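Local coordinates for DUF72 domain-containing protein (Thermotoga maritima, PDB 1VPQ), which is of unknown function but belongs to the DUF72 family of the TIM-barrel clan and, in the crystal, holds a sulfate ion among basic side chains, at residues A[110-115]-A[148-153]; A[180-185]-A[203-208]; A[221-226]-A[255-260]. All blocks are in the same frame, centred on the assembly; numbering follows the deposited sequence.

Contact 1: A[110-115]-A[148-153]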
loop_
_atom_site.group_PDB
_atom_site.type_symbol
_atom_site.label_atom_id
_atom_site.label_comp_id
_atom_site.label_asym_id
_atom_site.label_seq_id
_atom_site.Cartn_x
_atom_site.Cartn_y
_atom_site.Cartn_z
ATOM N N GLN A 110 -11.349 11.962 10.013
ATOM C CA GLN A 110 -10.202 12.626 9.377
ATOM C C GLN A 110 -10.336 12.535 7.863
ATOM O O GLN A 110 -10.312 13.546 7.179
ATOM C CB GLN A 110 -8.842 12.017 9.761
ATOM C CG GLN A 110 -8.679 11.514 11.177
ATOM C CD GLN A 110 -8.910 12.575 12.208
ATOM O OE1 GLN A 110 -8.315 13.649 12.151
ATOM N NE2 GLN A 110 -9.773 12.281 13.171
ATOM N N ILE A 111 -10.492 11.313 7.357
ATOM C CA ILE A 111 -10.468 11.057 5.909
ATOM C C ILE A 111 -11.846 11.091 5.233
ATOM O O ILE A 111 -11.946 10.808 4.038
ATOM C CB ILE A 111 -9.794 9.698 5.586
ATOM C CG1 ILE A 111 -10.637 8.528 6.106
ATOM C CG2 ILE A 111 -8.375 9.665 6.161
ATOM C CD1 ILE A 111 -10.265 7.208 5.510
ATOM N N GLU A 112 -12.894 11.419 5.995
ATOM C CA GLU A 112 -14.258 11.586 5.446
ATOM C C GLU A 112 -14.315 12.585 4.279
ATOM O O GLU A 112 -14.972 12.307 3.272
ATOM C CB GLU A 112 -15.251 11.996 6.545
ATOM C CG GLU A 112 -16.713 12.124 6.081
ATOM C CD GLU A 112 -17.297 10.830 5.514
ATOM O OE1 GLU A 112 -16.854 9.731 5.915
ATOM O OE2 GLU A 112 -18.214 10.915 4.666
ATOM N N PRO A 113 -13.640 13.749 4.414
ATOM C CA PRO A 113 -13.467 14.679 3.298
ATOM C C PRO A 113 -13.206 14.007 1.953
ATOM O O PRO A 113 -13.954 14.195 0.990
ATOM C CB PRO A 113 -12.203 15.481 3.704
ATOM C CG PRO A 113 -11.787 14.969 5.054
ATOM C CD PRO A 113 -12.998 14.296 5.620
ATOM N N LEU A 114 -12.153 13.205 1.916
ATOM C CA LEU A 114 -11.543 12.807 0.660
ATOM C C LEU A 114 -12.242 11.624 0.020
ATOM O O LEU A 114 -12.123 11.415 -1.183
ATOM C CB LEU A 114 -10.052 12.559 0.880
ATOM C CG LEU A 114 -9.407 13.786 1.552
ATOM C CD1 LEU A 114 -7.915 13.631 1.761
ATOM C CD2 LEU A 114 -9.686 15.064 0.753
ATOM N N ILE A 115 -12.991 10.872 0.814
ATOM C CA ILE A 115 -13.889 9.863 0.275
ATOM C C ILE A 115 -15.042 10.573 -0.436
ATOM O O ILE A 115 -15.398 10.206 -1.556
ATOM C CB ILE A 115 -14.416 8.907 1.375
ATOM C CG1 ILE A 115 -13.250 8.145 2.010
ATOM C CG2 ILE A 115 -15.421 7.907 0.793
ATOM C CD1 ILE A 115 -13.628 7.270 3.181
ATOM N N TYR A 148 -15.385 -0.111 10.217
ATOM C CA TYR A 148 -15.056 0.702 9.044
ATOM C C TYR A 148 -15.841 0.246 7.813
ATOM O O TYR A 148 -15.517 -0.792 7.250
ATOM C CB TYR A 148 -13.557 0.601 8.747
ATOM C CG TYR A 148 -13.087 1.600 7.713
ATOM C CD1 TYR A 148 -13.009 2.957 8.013
ATOM C CD2 TYR A 148 -12.724 1.191 6.432
ATOM C CE1 TYR A 148 -12.577 3.873 7.072
ATOM C CE2 TYR A 148 -12.297 2.103 5.485
ATOM C CZ TYR A 148 -12.223 3.436 5.815
ATOM O OH TYR A 148 -11.802 4.328 4.873
ATOM N N PRO A 149 -16.854 1.029 7.379
ATOM C CA PRO A 149 -17.752 0.624 6.284
ATOM C C PRO A 149 -17.323 0.980 4.848
ATOM O O PRO A 149 -18.155 0.912 3.947
ATOM C CB PRO A 149 -19.034 1.390 6.614
ATOM C CG PRO A 149 -18.526 2.678 7.160
ATOM C CD PRO A 149 -17.240 2.349 7.911
ATOM N N TYR A 150 -16.068 1.355 4.631
ATOM C CA TYR A 150 -15.617 1.748 3.300
ATOM C C TYR A 150 -14.593 0.762 2.772
ATOM O O TYR A 150 -14.211 -0.169 3.468
ATOM C CB TYR A 150 -15.053 3.167 3.327
ATOM C CG TYR A 150 -16.046 4.158 3.868
ATOM C CD1 TYR A 150 -17.267 4.350 3.238
ATOM C CD2 TYR A 150 -15.783 4.881 5.020
ATOM C CE1 TYR A 150 -18.197 5.239 3.727
ATOM C CE2 TYR A 150 -16.713 5.784 5.521
ATOM C CZ TYR A 150 -17.916 5.954 4.867
ATOM O OH TYR A 150 -18.842 6.840 5.349
ATOM N N GLU A 151 -14.157 0.969 1.535
ATOM C CA GLU A 151 -13.263 0.028 0.872
ATOM C C GLU A 151 -12.028 -0.269 1.730
ATOM O O GLU A 151 -11.246 0.627 2.025
ATOM C CB GLU A 151 -12.853 0.548 -0.512
ATOM C CG GLU A 151 -13.927 0.401 -1.589
ATOM C CD GLU A 151 -14.126 -1.029 -2.075
ATOM O OE1 GLU A 151 -13.393 -1.931 -1.622
ATOM O OE2 GLU A 151 -15.029 -1.258 -2.914
ATOM N N LEU A 152 -11.887 -1.541 2.106
ATOM C CA LEU A 152 -10.806 -2.025 2.961
ATOM C C LEU A 152 -9.983 -3.132 2.291
ATOM O O LEU A 152 -10.528 -3.990 1.591
ATOM C CB LEU A 152 -11.388 -2.559 4.278
ATOM C CG LEU A 152 -10.394 -2.877 5.398
ATOM C CD1 LEU A 152 -9.695 -1.621 5.893
ATOM C CD2 LEU A 152 -11.080 -3.583 6.549
ATOM N N ALA A 153 -8.669 -3.082 2.517
ATOM C CA ALA A 153 -7.725 -4.105 2.069
ATOM C C ALA A 153 -6.785 -4.488 3.197
ATOM O O ALA A 153 -6.397 -3.640 4.015
ATOM C CB ALA A 153 -6.916 -3.629 0.862
#
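Ile115, near the end of helix 101-116, faces Tyr150 in the loop that leads into strand 152-155, and their CA atoms, 8.8 Å apart, mark the nearest approach of the two backbones. Between such distant chains only side chains can meet, and no hydrogen bond crosses the gap. The helix is kinked around Pro113, which has no N-H to give, and the backbone bonds from Leu114 and Ile115 back to Ile111 O are weak. From this last turn Ile111, Glu112 and Ile115 reach across to two tyrosines. Ile115 CD1 lies 3.7 Å from Tyr150 CD2, approaching the ring obliquely, and it also comes to 3.9 Å from Tyr148 OH, so one methyl group touches both phenols. Ile111 CD1 meets the edge of the Tyr148 ring, 3.3 Å from OH; its CG1 stands between the backbone N and the carbonyl carbon (chi1 67°), a crowded position that aims the methyl across at the phenol. That hydroxyl is buried, but a hydrogen bond with Thr123 OG1 of strand 120-126 satisfies it. Farther out, Glu112 OE1 passes 3.6 Å from Tyr150 OH, with carboxylate and ring planes 46° apart. Glu112 also lies close to Glu116, a like charge. Pro149 CG lies over one face of the Tyr150 ring, 3.9 Å above its plane near the centre. Were Tyr150 cut back to an alanine, the Ile115 methyl would probably face a gap and Pro149 would lose the ring it lies against. The arrangement belongs to an alpha/beta barrel of the TIM type: the end of one outer helix packs on the loop that feeds a later parallel strand, at the end of the barrel where the strands begin.

Contact 2: A[180-185]-A[203-208]. With SO4 (sulfate ion), chain B.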
loop_
_atom_site.group_PDB
_atom_site.type_symbol
_atom_site.label_atom_id
_atom_site.label_comp_id
_atom_site.label_asym_id
_atom_site.label_seq_id
_atom_site.Cartn_x
_atom_site.Cartn_y
_atom_site.Cartn_z
ATOM N N VAL A 180 1.267 -9.557 -2.172
ATOM C CA VAL A 180 2.552 -9.003 -1.755
ATOM C C VAL A 180 3.725 -9.726 -2.405
ATOM O O VAL A 180 3.749 -10.961 -2.476
ATOM C CB VAL A 180 2.757 -9.116 -0.237
ATOM C CG1 VAL A 180 4.070 -8.455 0.185
ATOM C CG2 VAL A 180 1.630 -8.491 0.502
ATOM N N ASP A 181 4.701 -8.944 -2.868
ATOM C CA ASP A 181 6.029 -9.473 -3.130
ATOM C C ASP A 181 7.011 -8.942 -2.082
ATOM O O ASP A 181 7.217 -7.732 -1.950
ATOM C CB ASP A 181 6.528 -9.169 -4.540
ATOM C CG ASP A 181 7.708 -10.046 -4.922
ATOM O OD1 ASP A 181 7.490 -11.249 -5.193
ATOM O OD2 ASP A 181 8.852 -9.543 -4.916
ATOM N N GLU A 182 7.595 -9.892 -1.360
ATOM C CA GLU A 182 8.454 -9.681 -0.205
ATOM C C GLU A 182 9.670 -10.568 -0.382
ATOM O O GLU A 182 9.674 -11.421 -1.262
ATOM C CB GLU A 182 7.723 -10.173 1.050
ATOM C CG GLU A 182 7.088 -9.114 1.898
ATOM C CD GLU A 182 6.174 -9.701 2.944
ATOM O OE1 GLU A 182 6.489 -10.767 3.502
ATOM O OE2 GLU A 182 5.124 -9.100 3.212
ATOM N N PRO A 183 10.694 -10.413 0.482
ATOM C CA PRO A 183 11.808 -11.370 0.487
ATOM C C PRO A 183 11.385 -12.856 0.564
ATOM O O PRO A 183 10.345 -13.194 1.155
ATOM C CB PRO A 183 12.603 -10.957 1.726
ATOM C CG PRO A 183 12.326 -9.518 1.884
ATOM C CD PRO A 183 10.894 -9.342 1.470
ATOM N N LYS A 184 12.182 -13.724 -0.056
ATOM C CA LYS A 184 11.901 -15.162 -0.089
ATOM C C LYS A 184 12.646 -15.823 1.062
ATOM O O LYS A 184 13.641 -16.534 0.873
ATOM C CB LYS A 184 12.286 -15.783 -1.444
ATOM C CG LYS A 184 11.799 -15.007 -2.672
ATOM C CD LYS A 184 10.335 -14.599 -2.590
ATOM C CE LYS A 184 9.834 -14.040 -3.916
ATOM N NZ LYS A 184 8.401 -13.642 -3.840
ATOM N N LEU A 185 12.142 -15.568 2.265
ATOM C CA LEU A 185 12.812 -15.968 3.494
ATOM C C LEU A 185 11.846 -16.694 4.419
ATOM O O LEU A 185 10.624 -16.535 4.296
ATOM C CB LEU A 185 13.369 -14.734 4.206
ATOM C CG LEU A 185 14.383 -13.882 3.433
ATOM C CD1 LEU A 185 14.475 -12.499 4.052
ATOM C CD2 LEU A 185 15.765 -14.542 3.396
ATOM N N ARG A 203 1.376 -4.973 -3.449
ATOM C CA ARG A 203 2.456 -4.236 -2.803
ATOM C C ARG A 203 3.791 -4.960 -2.979
ATOM O O ARG A 203 3.905 -6.123 -2.635
ATOM C CB ARG A 203 2.147 -4.012 -1.327
ATOM C CG ARG A 203 0.926 -3.124 -1.088
ATOM C CD ARG A 203 0.847 -2.697 0.363
ATOM N NE ARG A 203 1.749 -1.590 0.677
ATOM C CZ ARG A 203 2.448 -1.461 1.805
ATOM N NH1 ARG A 203 2.420 -2.393 2.742
ATOM N NH2 ARG A 203 3.219 -0.397 1.981
ATOM N N PHE A 204 4.786 -4.256 -3.523
ATOM C CA PHE A 204 6.114 -4.818 -3.770
ATOM C C PHE A 204 7.148 -4.142 -2.879
ATOM O O PHE A 204 7.403 -2.950 -3.010
ATOM C CB PHE A 204 6.506 -4.649 -5.242
ATOM C CG PHE A 204 5.478 -5.179 -6.222
ATOM C CD1 PHE A 204 4.859 -6.408 -6.025
ATOM C CD2 PHE A 204 5.153 -4.456 -7.358
ATOM C CE1 PHE A 204 3.919 -6.891 -6.937
ATOM C CE2 PHE A 204 4.215 -4.935 -8.279
ATOM C CZ PHE A 204 3.601 -6.150 -8.064
ATOM N N HIS A 205 7.738 -4.920 -1.977
ATOM C CA HIS A 205 8.689 -4.405 -0.978
ATOM C C HIS A 205 10.142 -4.666 -1.339
ATOM O O HIS A 205 11.047 -4.318 -0.569
ATOM C CB HIS A 205 8.426 -5.059 0.385
ATOM C CG HIS A 205 7.020 -4.908 0.871
ATOM N ND1 HIS A 205 6.457 -3.681 1.134
ATOM C CD2 HIS A 205 6.074 -5.828 1.160
ATOM C CE1 HIS A 205 5.217 -3.852 1.549
ATOM N NE2 HIS A 205 4.958 -5.147 1.573
ATOM N N GLY A 206 10.359 -5.298 -2.488
ATOM C CA GLY A 206 11.666 -5.840 -2.840
ATOM C C GLY A 206 11.942 -7.142 -2.106
ATOM O O GLY A 206 11.102 -7.637 -1.364
ATOM N N ARG A 207 13.139 -7.679 -2.303
ATOM C CA ARG A 207 13.486 -9.014 -1.827
ATOM C C ARG A 207 14.839 -9.047 -1.150
ATOM O O ARG A 207 15.584 -10.020 -1.275
ATOM C CB ARG A 207 13.505 -9.995 -2.993
ATOM C CG ARG A 207 12.225 -10.043 -3.754
ATOM C CD ARG A 207 12.398 -10.922 -4.939
ATOM N NE ARG A 207 11.143 -11.109 -5.629
ATOM C CZ ARG A 207 11.000 -11.819 -6.740
ATOM N NH1 ARG A 207 12.049 -12.421 -7.302
ATOM N NH2 ARG A 207 9.801 -11.921 -7.292
ATOM N N ASN A 208 15.146 -7.975 -0.430
ATOM C CA ASN A 208 16.376 -7.876 0.333
ATOM C C ASN A 208 16.520 -9.053 1.301
ATOM O O ASN A 208 15.725 -9.206 2.214
ATOM C CB ASN A 208 16.389 -6.543 1.094
ATOM C CG ASN A 208 17.733 -6.250 1.761
ATOM O OD1 ASN A 208 18.649 -7.067 1.734
ATOM N ND2 ASN A 208 17.843 -5.073 2.370
HETATM S S SO4 B . 5.380 -1.940 4.983
HETATM O O1 SO4 B . 4.550 -3.132 4.847
HETATM O O2 SO4 B . 5.762 -1.743 6.377
HETATM O O3 SO4 B . 6.576 -2.125 4.175
HETATM O O4 SO4 B . 4.621 -0.772 4.550
HETATM O O HOH W 1 14.659 -12.914 -1.185
#
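Asp181 and Phe204 pair in parallel where strands 176-181 and 199-204 run side by side in the sheet of this TIM-barrel relative. Asp181 N donates to Arg203 O at 2.9 Å, and His205 N donates to Asp181 O, also at 2.9 Å. Beyond the strand ends Pro183 packs on Gly206 O and Asn208 O, and Arg207 is a further link between the two loops. Its CB packs 4.1 Å from Pro183 CA, its CG 3.6 Å from Asp181 OD2, and CD passes near both that oxygen and Lys184 CE as the extended chain brings the guanidinium side-on to the carboxylate. NE gives a hydrogen to the syn lone pair of Asp181 OD2 at 2.9 Å, while NH2 reaches OD1 at 3.2 Å; NH1 turns to Glu228. Lys184 lays CE over one guanidinium face and brings NZ to Asp181 OD1 from the opposite side of the carboxylate plane to NH2. Tyr224 OH also binds OD2, so the buried carboxylate is held on both oxygens and its negative charge is probably balanced by Arg207 and Lys184.

On the other face of the sheet Arg203, paired with Glu155 and Glu54, grips the sulfate. The ion probably came from the crystallisation liquor, but its place at the C-terminal ends of the strands is consistent with an anion pocket. His205 CE1 lies 3.4 Å above the Arg203 guanidinium plane, offset toward its rim.

Contact 3: A[221-226]-A[255-260]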
loop_
_atom_site.group_PDB
_atom_site.type_symbol
_atom_site.label_atom_id
_atom_site.label_comp_id
_atom_site.label_asym_id
_atom_site.label_seq_id
_atom_site.Cartn_x
_atom_site.Cartn_y
_atom_site.Cartn_z
ATOM N N ASP A 221 16.157 -1.673 0.605
ATOM C CA ASP A 221 17.185 -1.483 -0.417
ATOM C C ASP A 221 17.189 -2.671 -1.381
ATOM O O ASP A 221 17.815 -3.705 -1.128
ATOM C CB ASP A 221 18.566 -1.291 0.212
ATOM C CG ASP A 221 19.642 -1.038 -0.818
ATOM O OD1 ASP A 221 19.308 -0.775 -1.994
ATOM O OD2 ASP A 221 20.832 -1.096 -0.448
ATOM N N TYR A 222 16.459 -2.507 -2.480
ATOM C CA TYR A 222 16.364 -3.524 -3.520
ATOM C C TYR A 222 15.862 -2.892 -4.808
ATOM O O TYR A 222 15.041 -1.981 -4.769
ATOM C CB TYR A 222 15.417 -4.633 -3.090
ATOM C CG TYR A 222 15.432 -5.835 -3.999
ATOM C CD1 TYR A 222 16.346 -6.857 -3.806
ATOM C CD2 TYR A 222 14.517 -5.962 -5.033
ATOM C CE1 TYR A 222 16.372 -7.968 -4.635
ATOM C CE2 TYR A 222 14.527 -7.080 -5.877
ATOM C CZ TYR A 222 15.455 -8.078 -5.667
ATOM O OH TYR A 222 15.485 -9.186 -6.476
ATOM N N LEU A 223 16.377 -3.369 -5.939
ATOM C CA LEU A 223 15.948 -2.912 -7.259
ATOM C C LEU A 223 15.558 -4.119 -8.100
ATOM O O LEU A 223 16.424 -4.884 -8.534
ATOM C CB LEU A 223 17.065 -2.121 -7.959
ATOM C CG LEU A 223 16.721 -1.486 -9.322
ATOM C CD1 LEU A 223 15.810 -0.274 -9.176
ATOM C CD2 LEU A 223 17.977 -1.100 -10.064
ATOM N N TYR A 224 14.257 -4.289 -8.322
ATOM C CA TYR A 224 13.761 -5.369 -9.158
ATOM C C TYR A 224 14.410 -5.350 -10.547
ATOM O O TYR A 224 14.555 -4.296 -11.159
ATOM C CB TYR A 224 12.244 -5.271 -9.319
ATOM C CG TYR A 224 11.441 -5.710 -8.117
ATOM C CD1 TYR A 224 11.141 -7.059 -7.911
ATOM C CD2 TYR A 224 10.945 -4.777 -7.202
ATOM C CE1 TYR A 224 10.391 -7.472 -6.821
ATOM C CE2 TYR A 224 10.192 -5.184 -6.100
ATOM C CZ TYR A 224 9.919 -6.533 -5.921
ATOM O OH TYR A 224 9.185 -6.952 -4.839
ATOM N N SER A 225 14.793 -6.528 -11.028
ATOM C CA SER A 225 15.240 -6.707 -12.404
ATOM C C SER A 225 14.052 -6.642 -13.354
ATOM O O SER A 225 12.918 -6.905 -12.956
ATOM C CB SER A 225 15.943 -8.061 -12.572
ATOM O OG SER A 225 15.011 -9.140 -12.607
ATOM N N GLU A 226 14.333 -6.302 -14.610
ATOM C CA GLU A 226 13.321 -6.274 -15.674
ATOM C C GLU A 226 12.646 -7.638 -15.853
ATOM O O GLU A 226 11.456 -7.714 -16.160
ATOM C CB GLU A 226 13.939 -5.808 -17.002
ATOM N N LYS A 255 16.562 5.192 -1.889
ATOM C CA LYS A 255 17.291 5.820 -3.004
ATOM C C LYS A 255 16.549 5.772 -4.357
ATOM O O LYS A 255 17.171 5.654 -5.418
ATOM C CB LYS A 255 18.700 5.228 -3.121
ATOM C CG LYS A 255 19.598 5.568 -1.936
ATOM C CD LYS A 255 20.969 4.922 -2.096
ATOM C CE LYS A 255 21.942 5.296 -0.973
ATOM N NZ LYS A 255 23.069 6.123 -1.464
ATOM N N GLY A 256 15.225 5.878 -4.306
ATOM C CA GLY A 256 14.418 6.044 -5.516
ATOM C C GLY A 256 14.201 4.780 -6.328
ATOM O O GLY A 256 13.654 4.838 -7.429
ATOM N N GLN A 257 14.604 3.639 -5.776
ATOM C CA GLN A 257 14.493 2.361 -6.460
ATOM C C GLN A 257 13.037 2.044 -6.779
ATOM O O GLN A 257 12.733 1.574 -7.872
ATOM C CB GLN A 257 15.163 1.256 -5.632
ATOM C CG GLN A 257 16.687 1.316 -5.754
ATOM C CD GLN A 257 17.444 0.530 -4.700
ATOM O OE1 GLN A 257 17.109 0.563 -3.516
ATOM N NE2 GLN A 257 18.503 -0.156 -5.128
ATOM N N ALA A 258 12.148 2.334 -5.831
ATOM C CA ALA A 258 10.708 2.146 -6.014
ATOM C C ALA A 258 10.166 2.946 -7.197
ATOM O O ALA A 258 9.381 2.436 -7.993
ATOM C CB ALA A 258 9.962 2.531 -4.750
ATOM N N ALA A 259 10.586 4.205 -7.293
ATOM C CA ALA A 259 10.174 5.087 -8.382
ATOM C C ALA A 259 10.686 4.570 -9.730
ATOM O O ALA A 259 9.925 4.519 -10.697
ATOM C CB ALA A 259 10.648 6.497 -8.122
ATOM N N ILE A 260 11.962 4.173 -9.781
ATOM C CA ILE A 260 12.550 3.552 -10.980
ATOM C C ILE A 260 11.722 2.353 -11.428
ATOM O O ILE A 260 11.252 2.308 -12.569
ATOM C CB ILE A 260 14.038 3.130 -10.755
ATOM C CG1 ILE A 260 14.928 4.371 -10.661
ATOM C CG2 ILE A 260 14.550 2.240 -11.899
ATOM C CD1 ILE A 260 16.355 4.104 -10.198
#
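Leu223 and Gln257 meet where the loop before helix 226-240 crosses the first turn of helix 257-270, their CA atoms being the nearest pair. Leu223 CD1 touches the aliphatic part of Gln257, 3.9 Å from CG, and continues along the helix to Ile260 CG2, also 3.9 Å away. With CG anti to the backbone N (chi1 -176°), the leucine branch is swung over the helix surface. Gln257 in turn slides CB under the loop, 3.4 Å from Tyr222 O, and its extended chain carries the amide to Asp221: the CD carbon lies 3.5 Å from Asp221 OD1, with carboxylate and amide planes 37° apart.

The second shell fixes both backbones. Gly256, whose positive phi suits glycine, is the N-cap of helix 257-270, and its O receives Ile260 N at 3.0 Å. Asn252 ND2 binds Tyr222 O, and Asn261 OD1, one turn on from Gln257, takes the N-H of Tyr224. On the loop side Tyr222 CE2 lies 3.9 Å above the plane of the Tyr224 ring, and Ser225 caps helix 226-240 while its own N is held by Glu228, which also binds Tyr222 OH.

Two outer helices of the TIM-type barrel, 226-240 and 257-270, are thus joined at their starts. The chemistry implies a surface seam that rests on apolar packing at Leu223 and Ile260 and turns polar toward Asp221.

How the contacts relate
Followed from the N terminus, the three contacts close successive loops in series, none nested in or crossing another. Contact 1 closes a span holding strand 120-126 and helix 135-147. Contact 2 closes the link between adjacent strands 176-181 and 199-204, and contact 3 the unit of helix 226-240 and strand 245-250. Contacts 1 and 2 reach the same sheet through neighbouring strands 152-155 and 176-181, yet their centres lie about 27 Å apart on opposite sides of the chain's centre. Contacts 2 and 3 touch: Tyr222 packs on Arg207, and Tyr224 reaches in from the 221-226 loop, tying the strand-end loops to the outer helices.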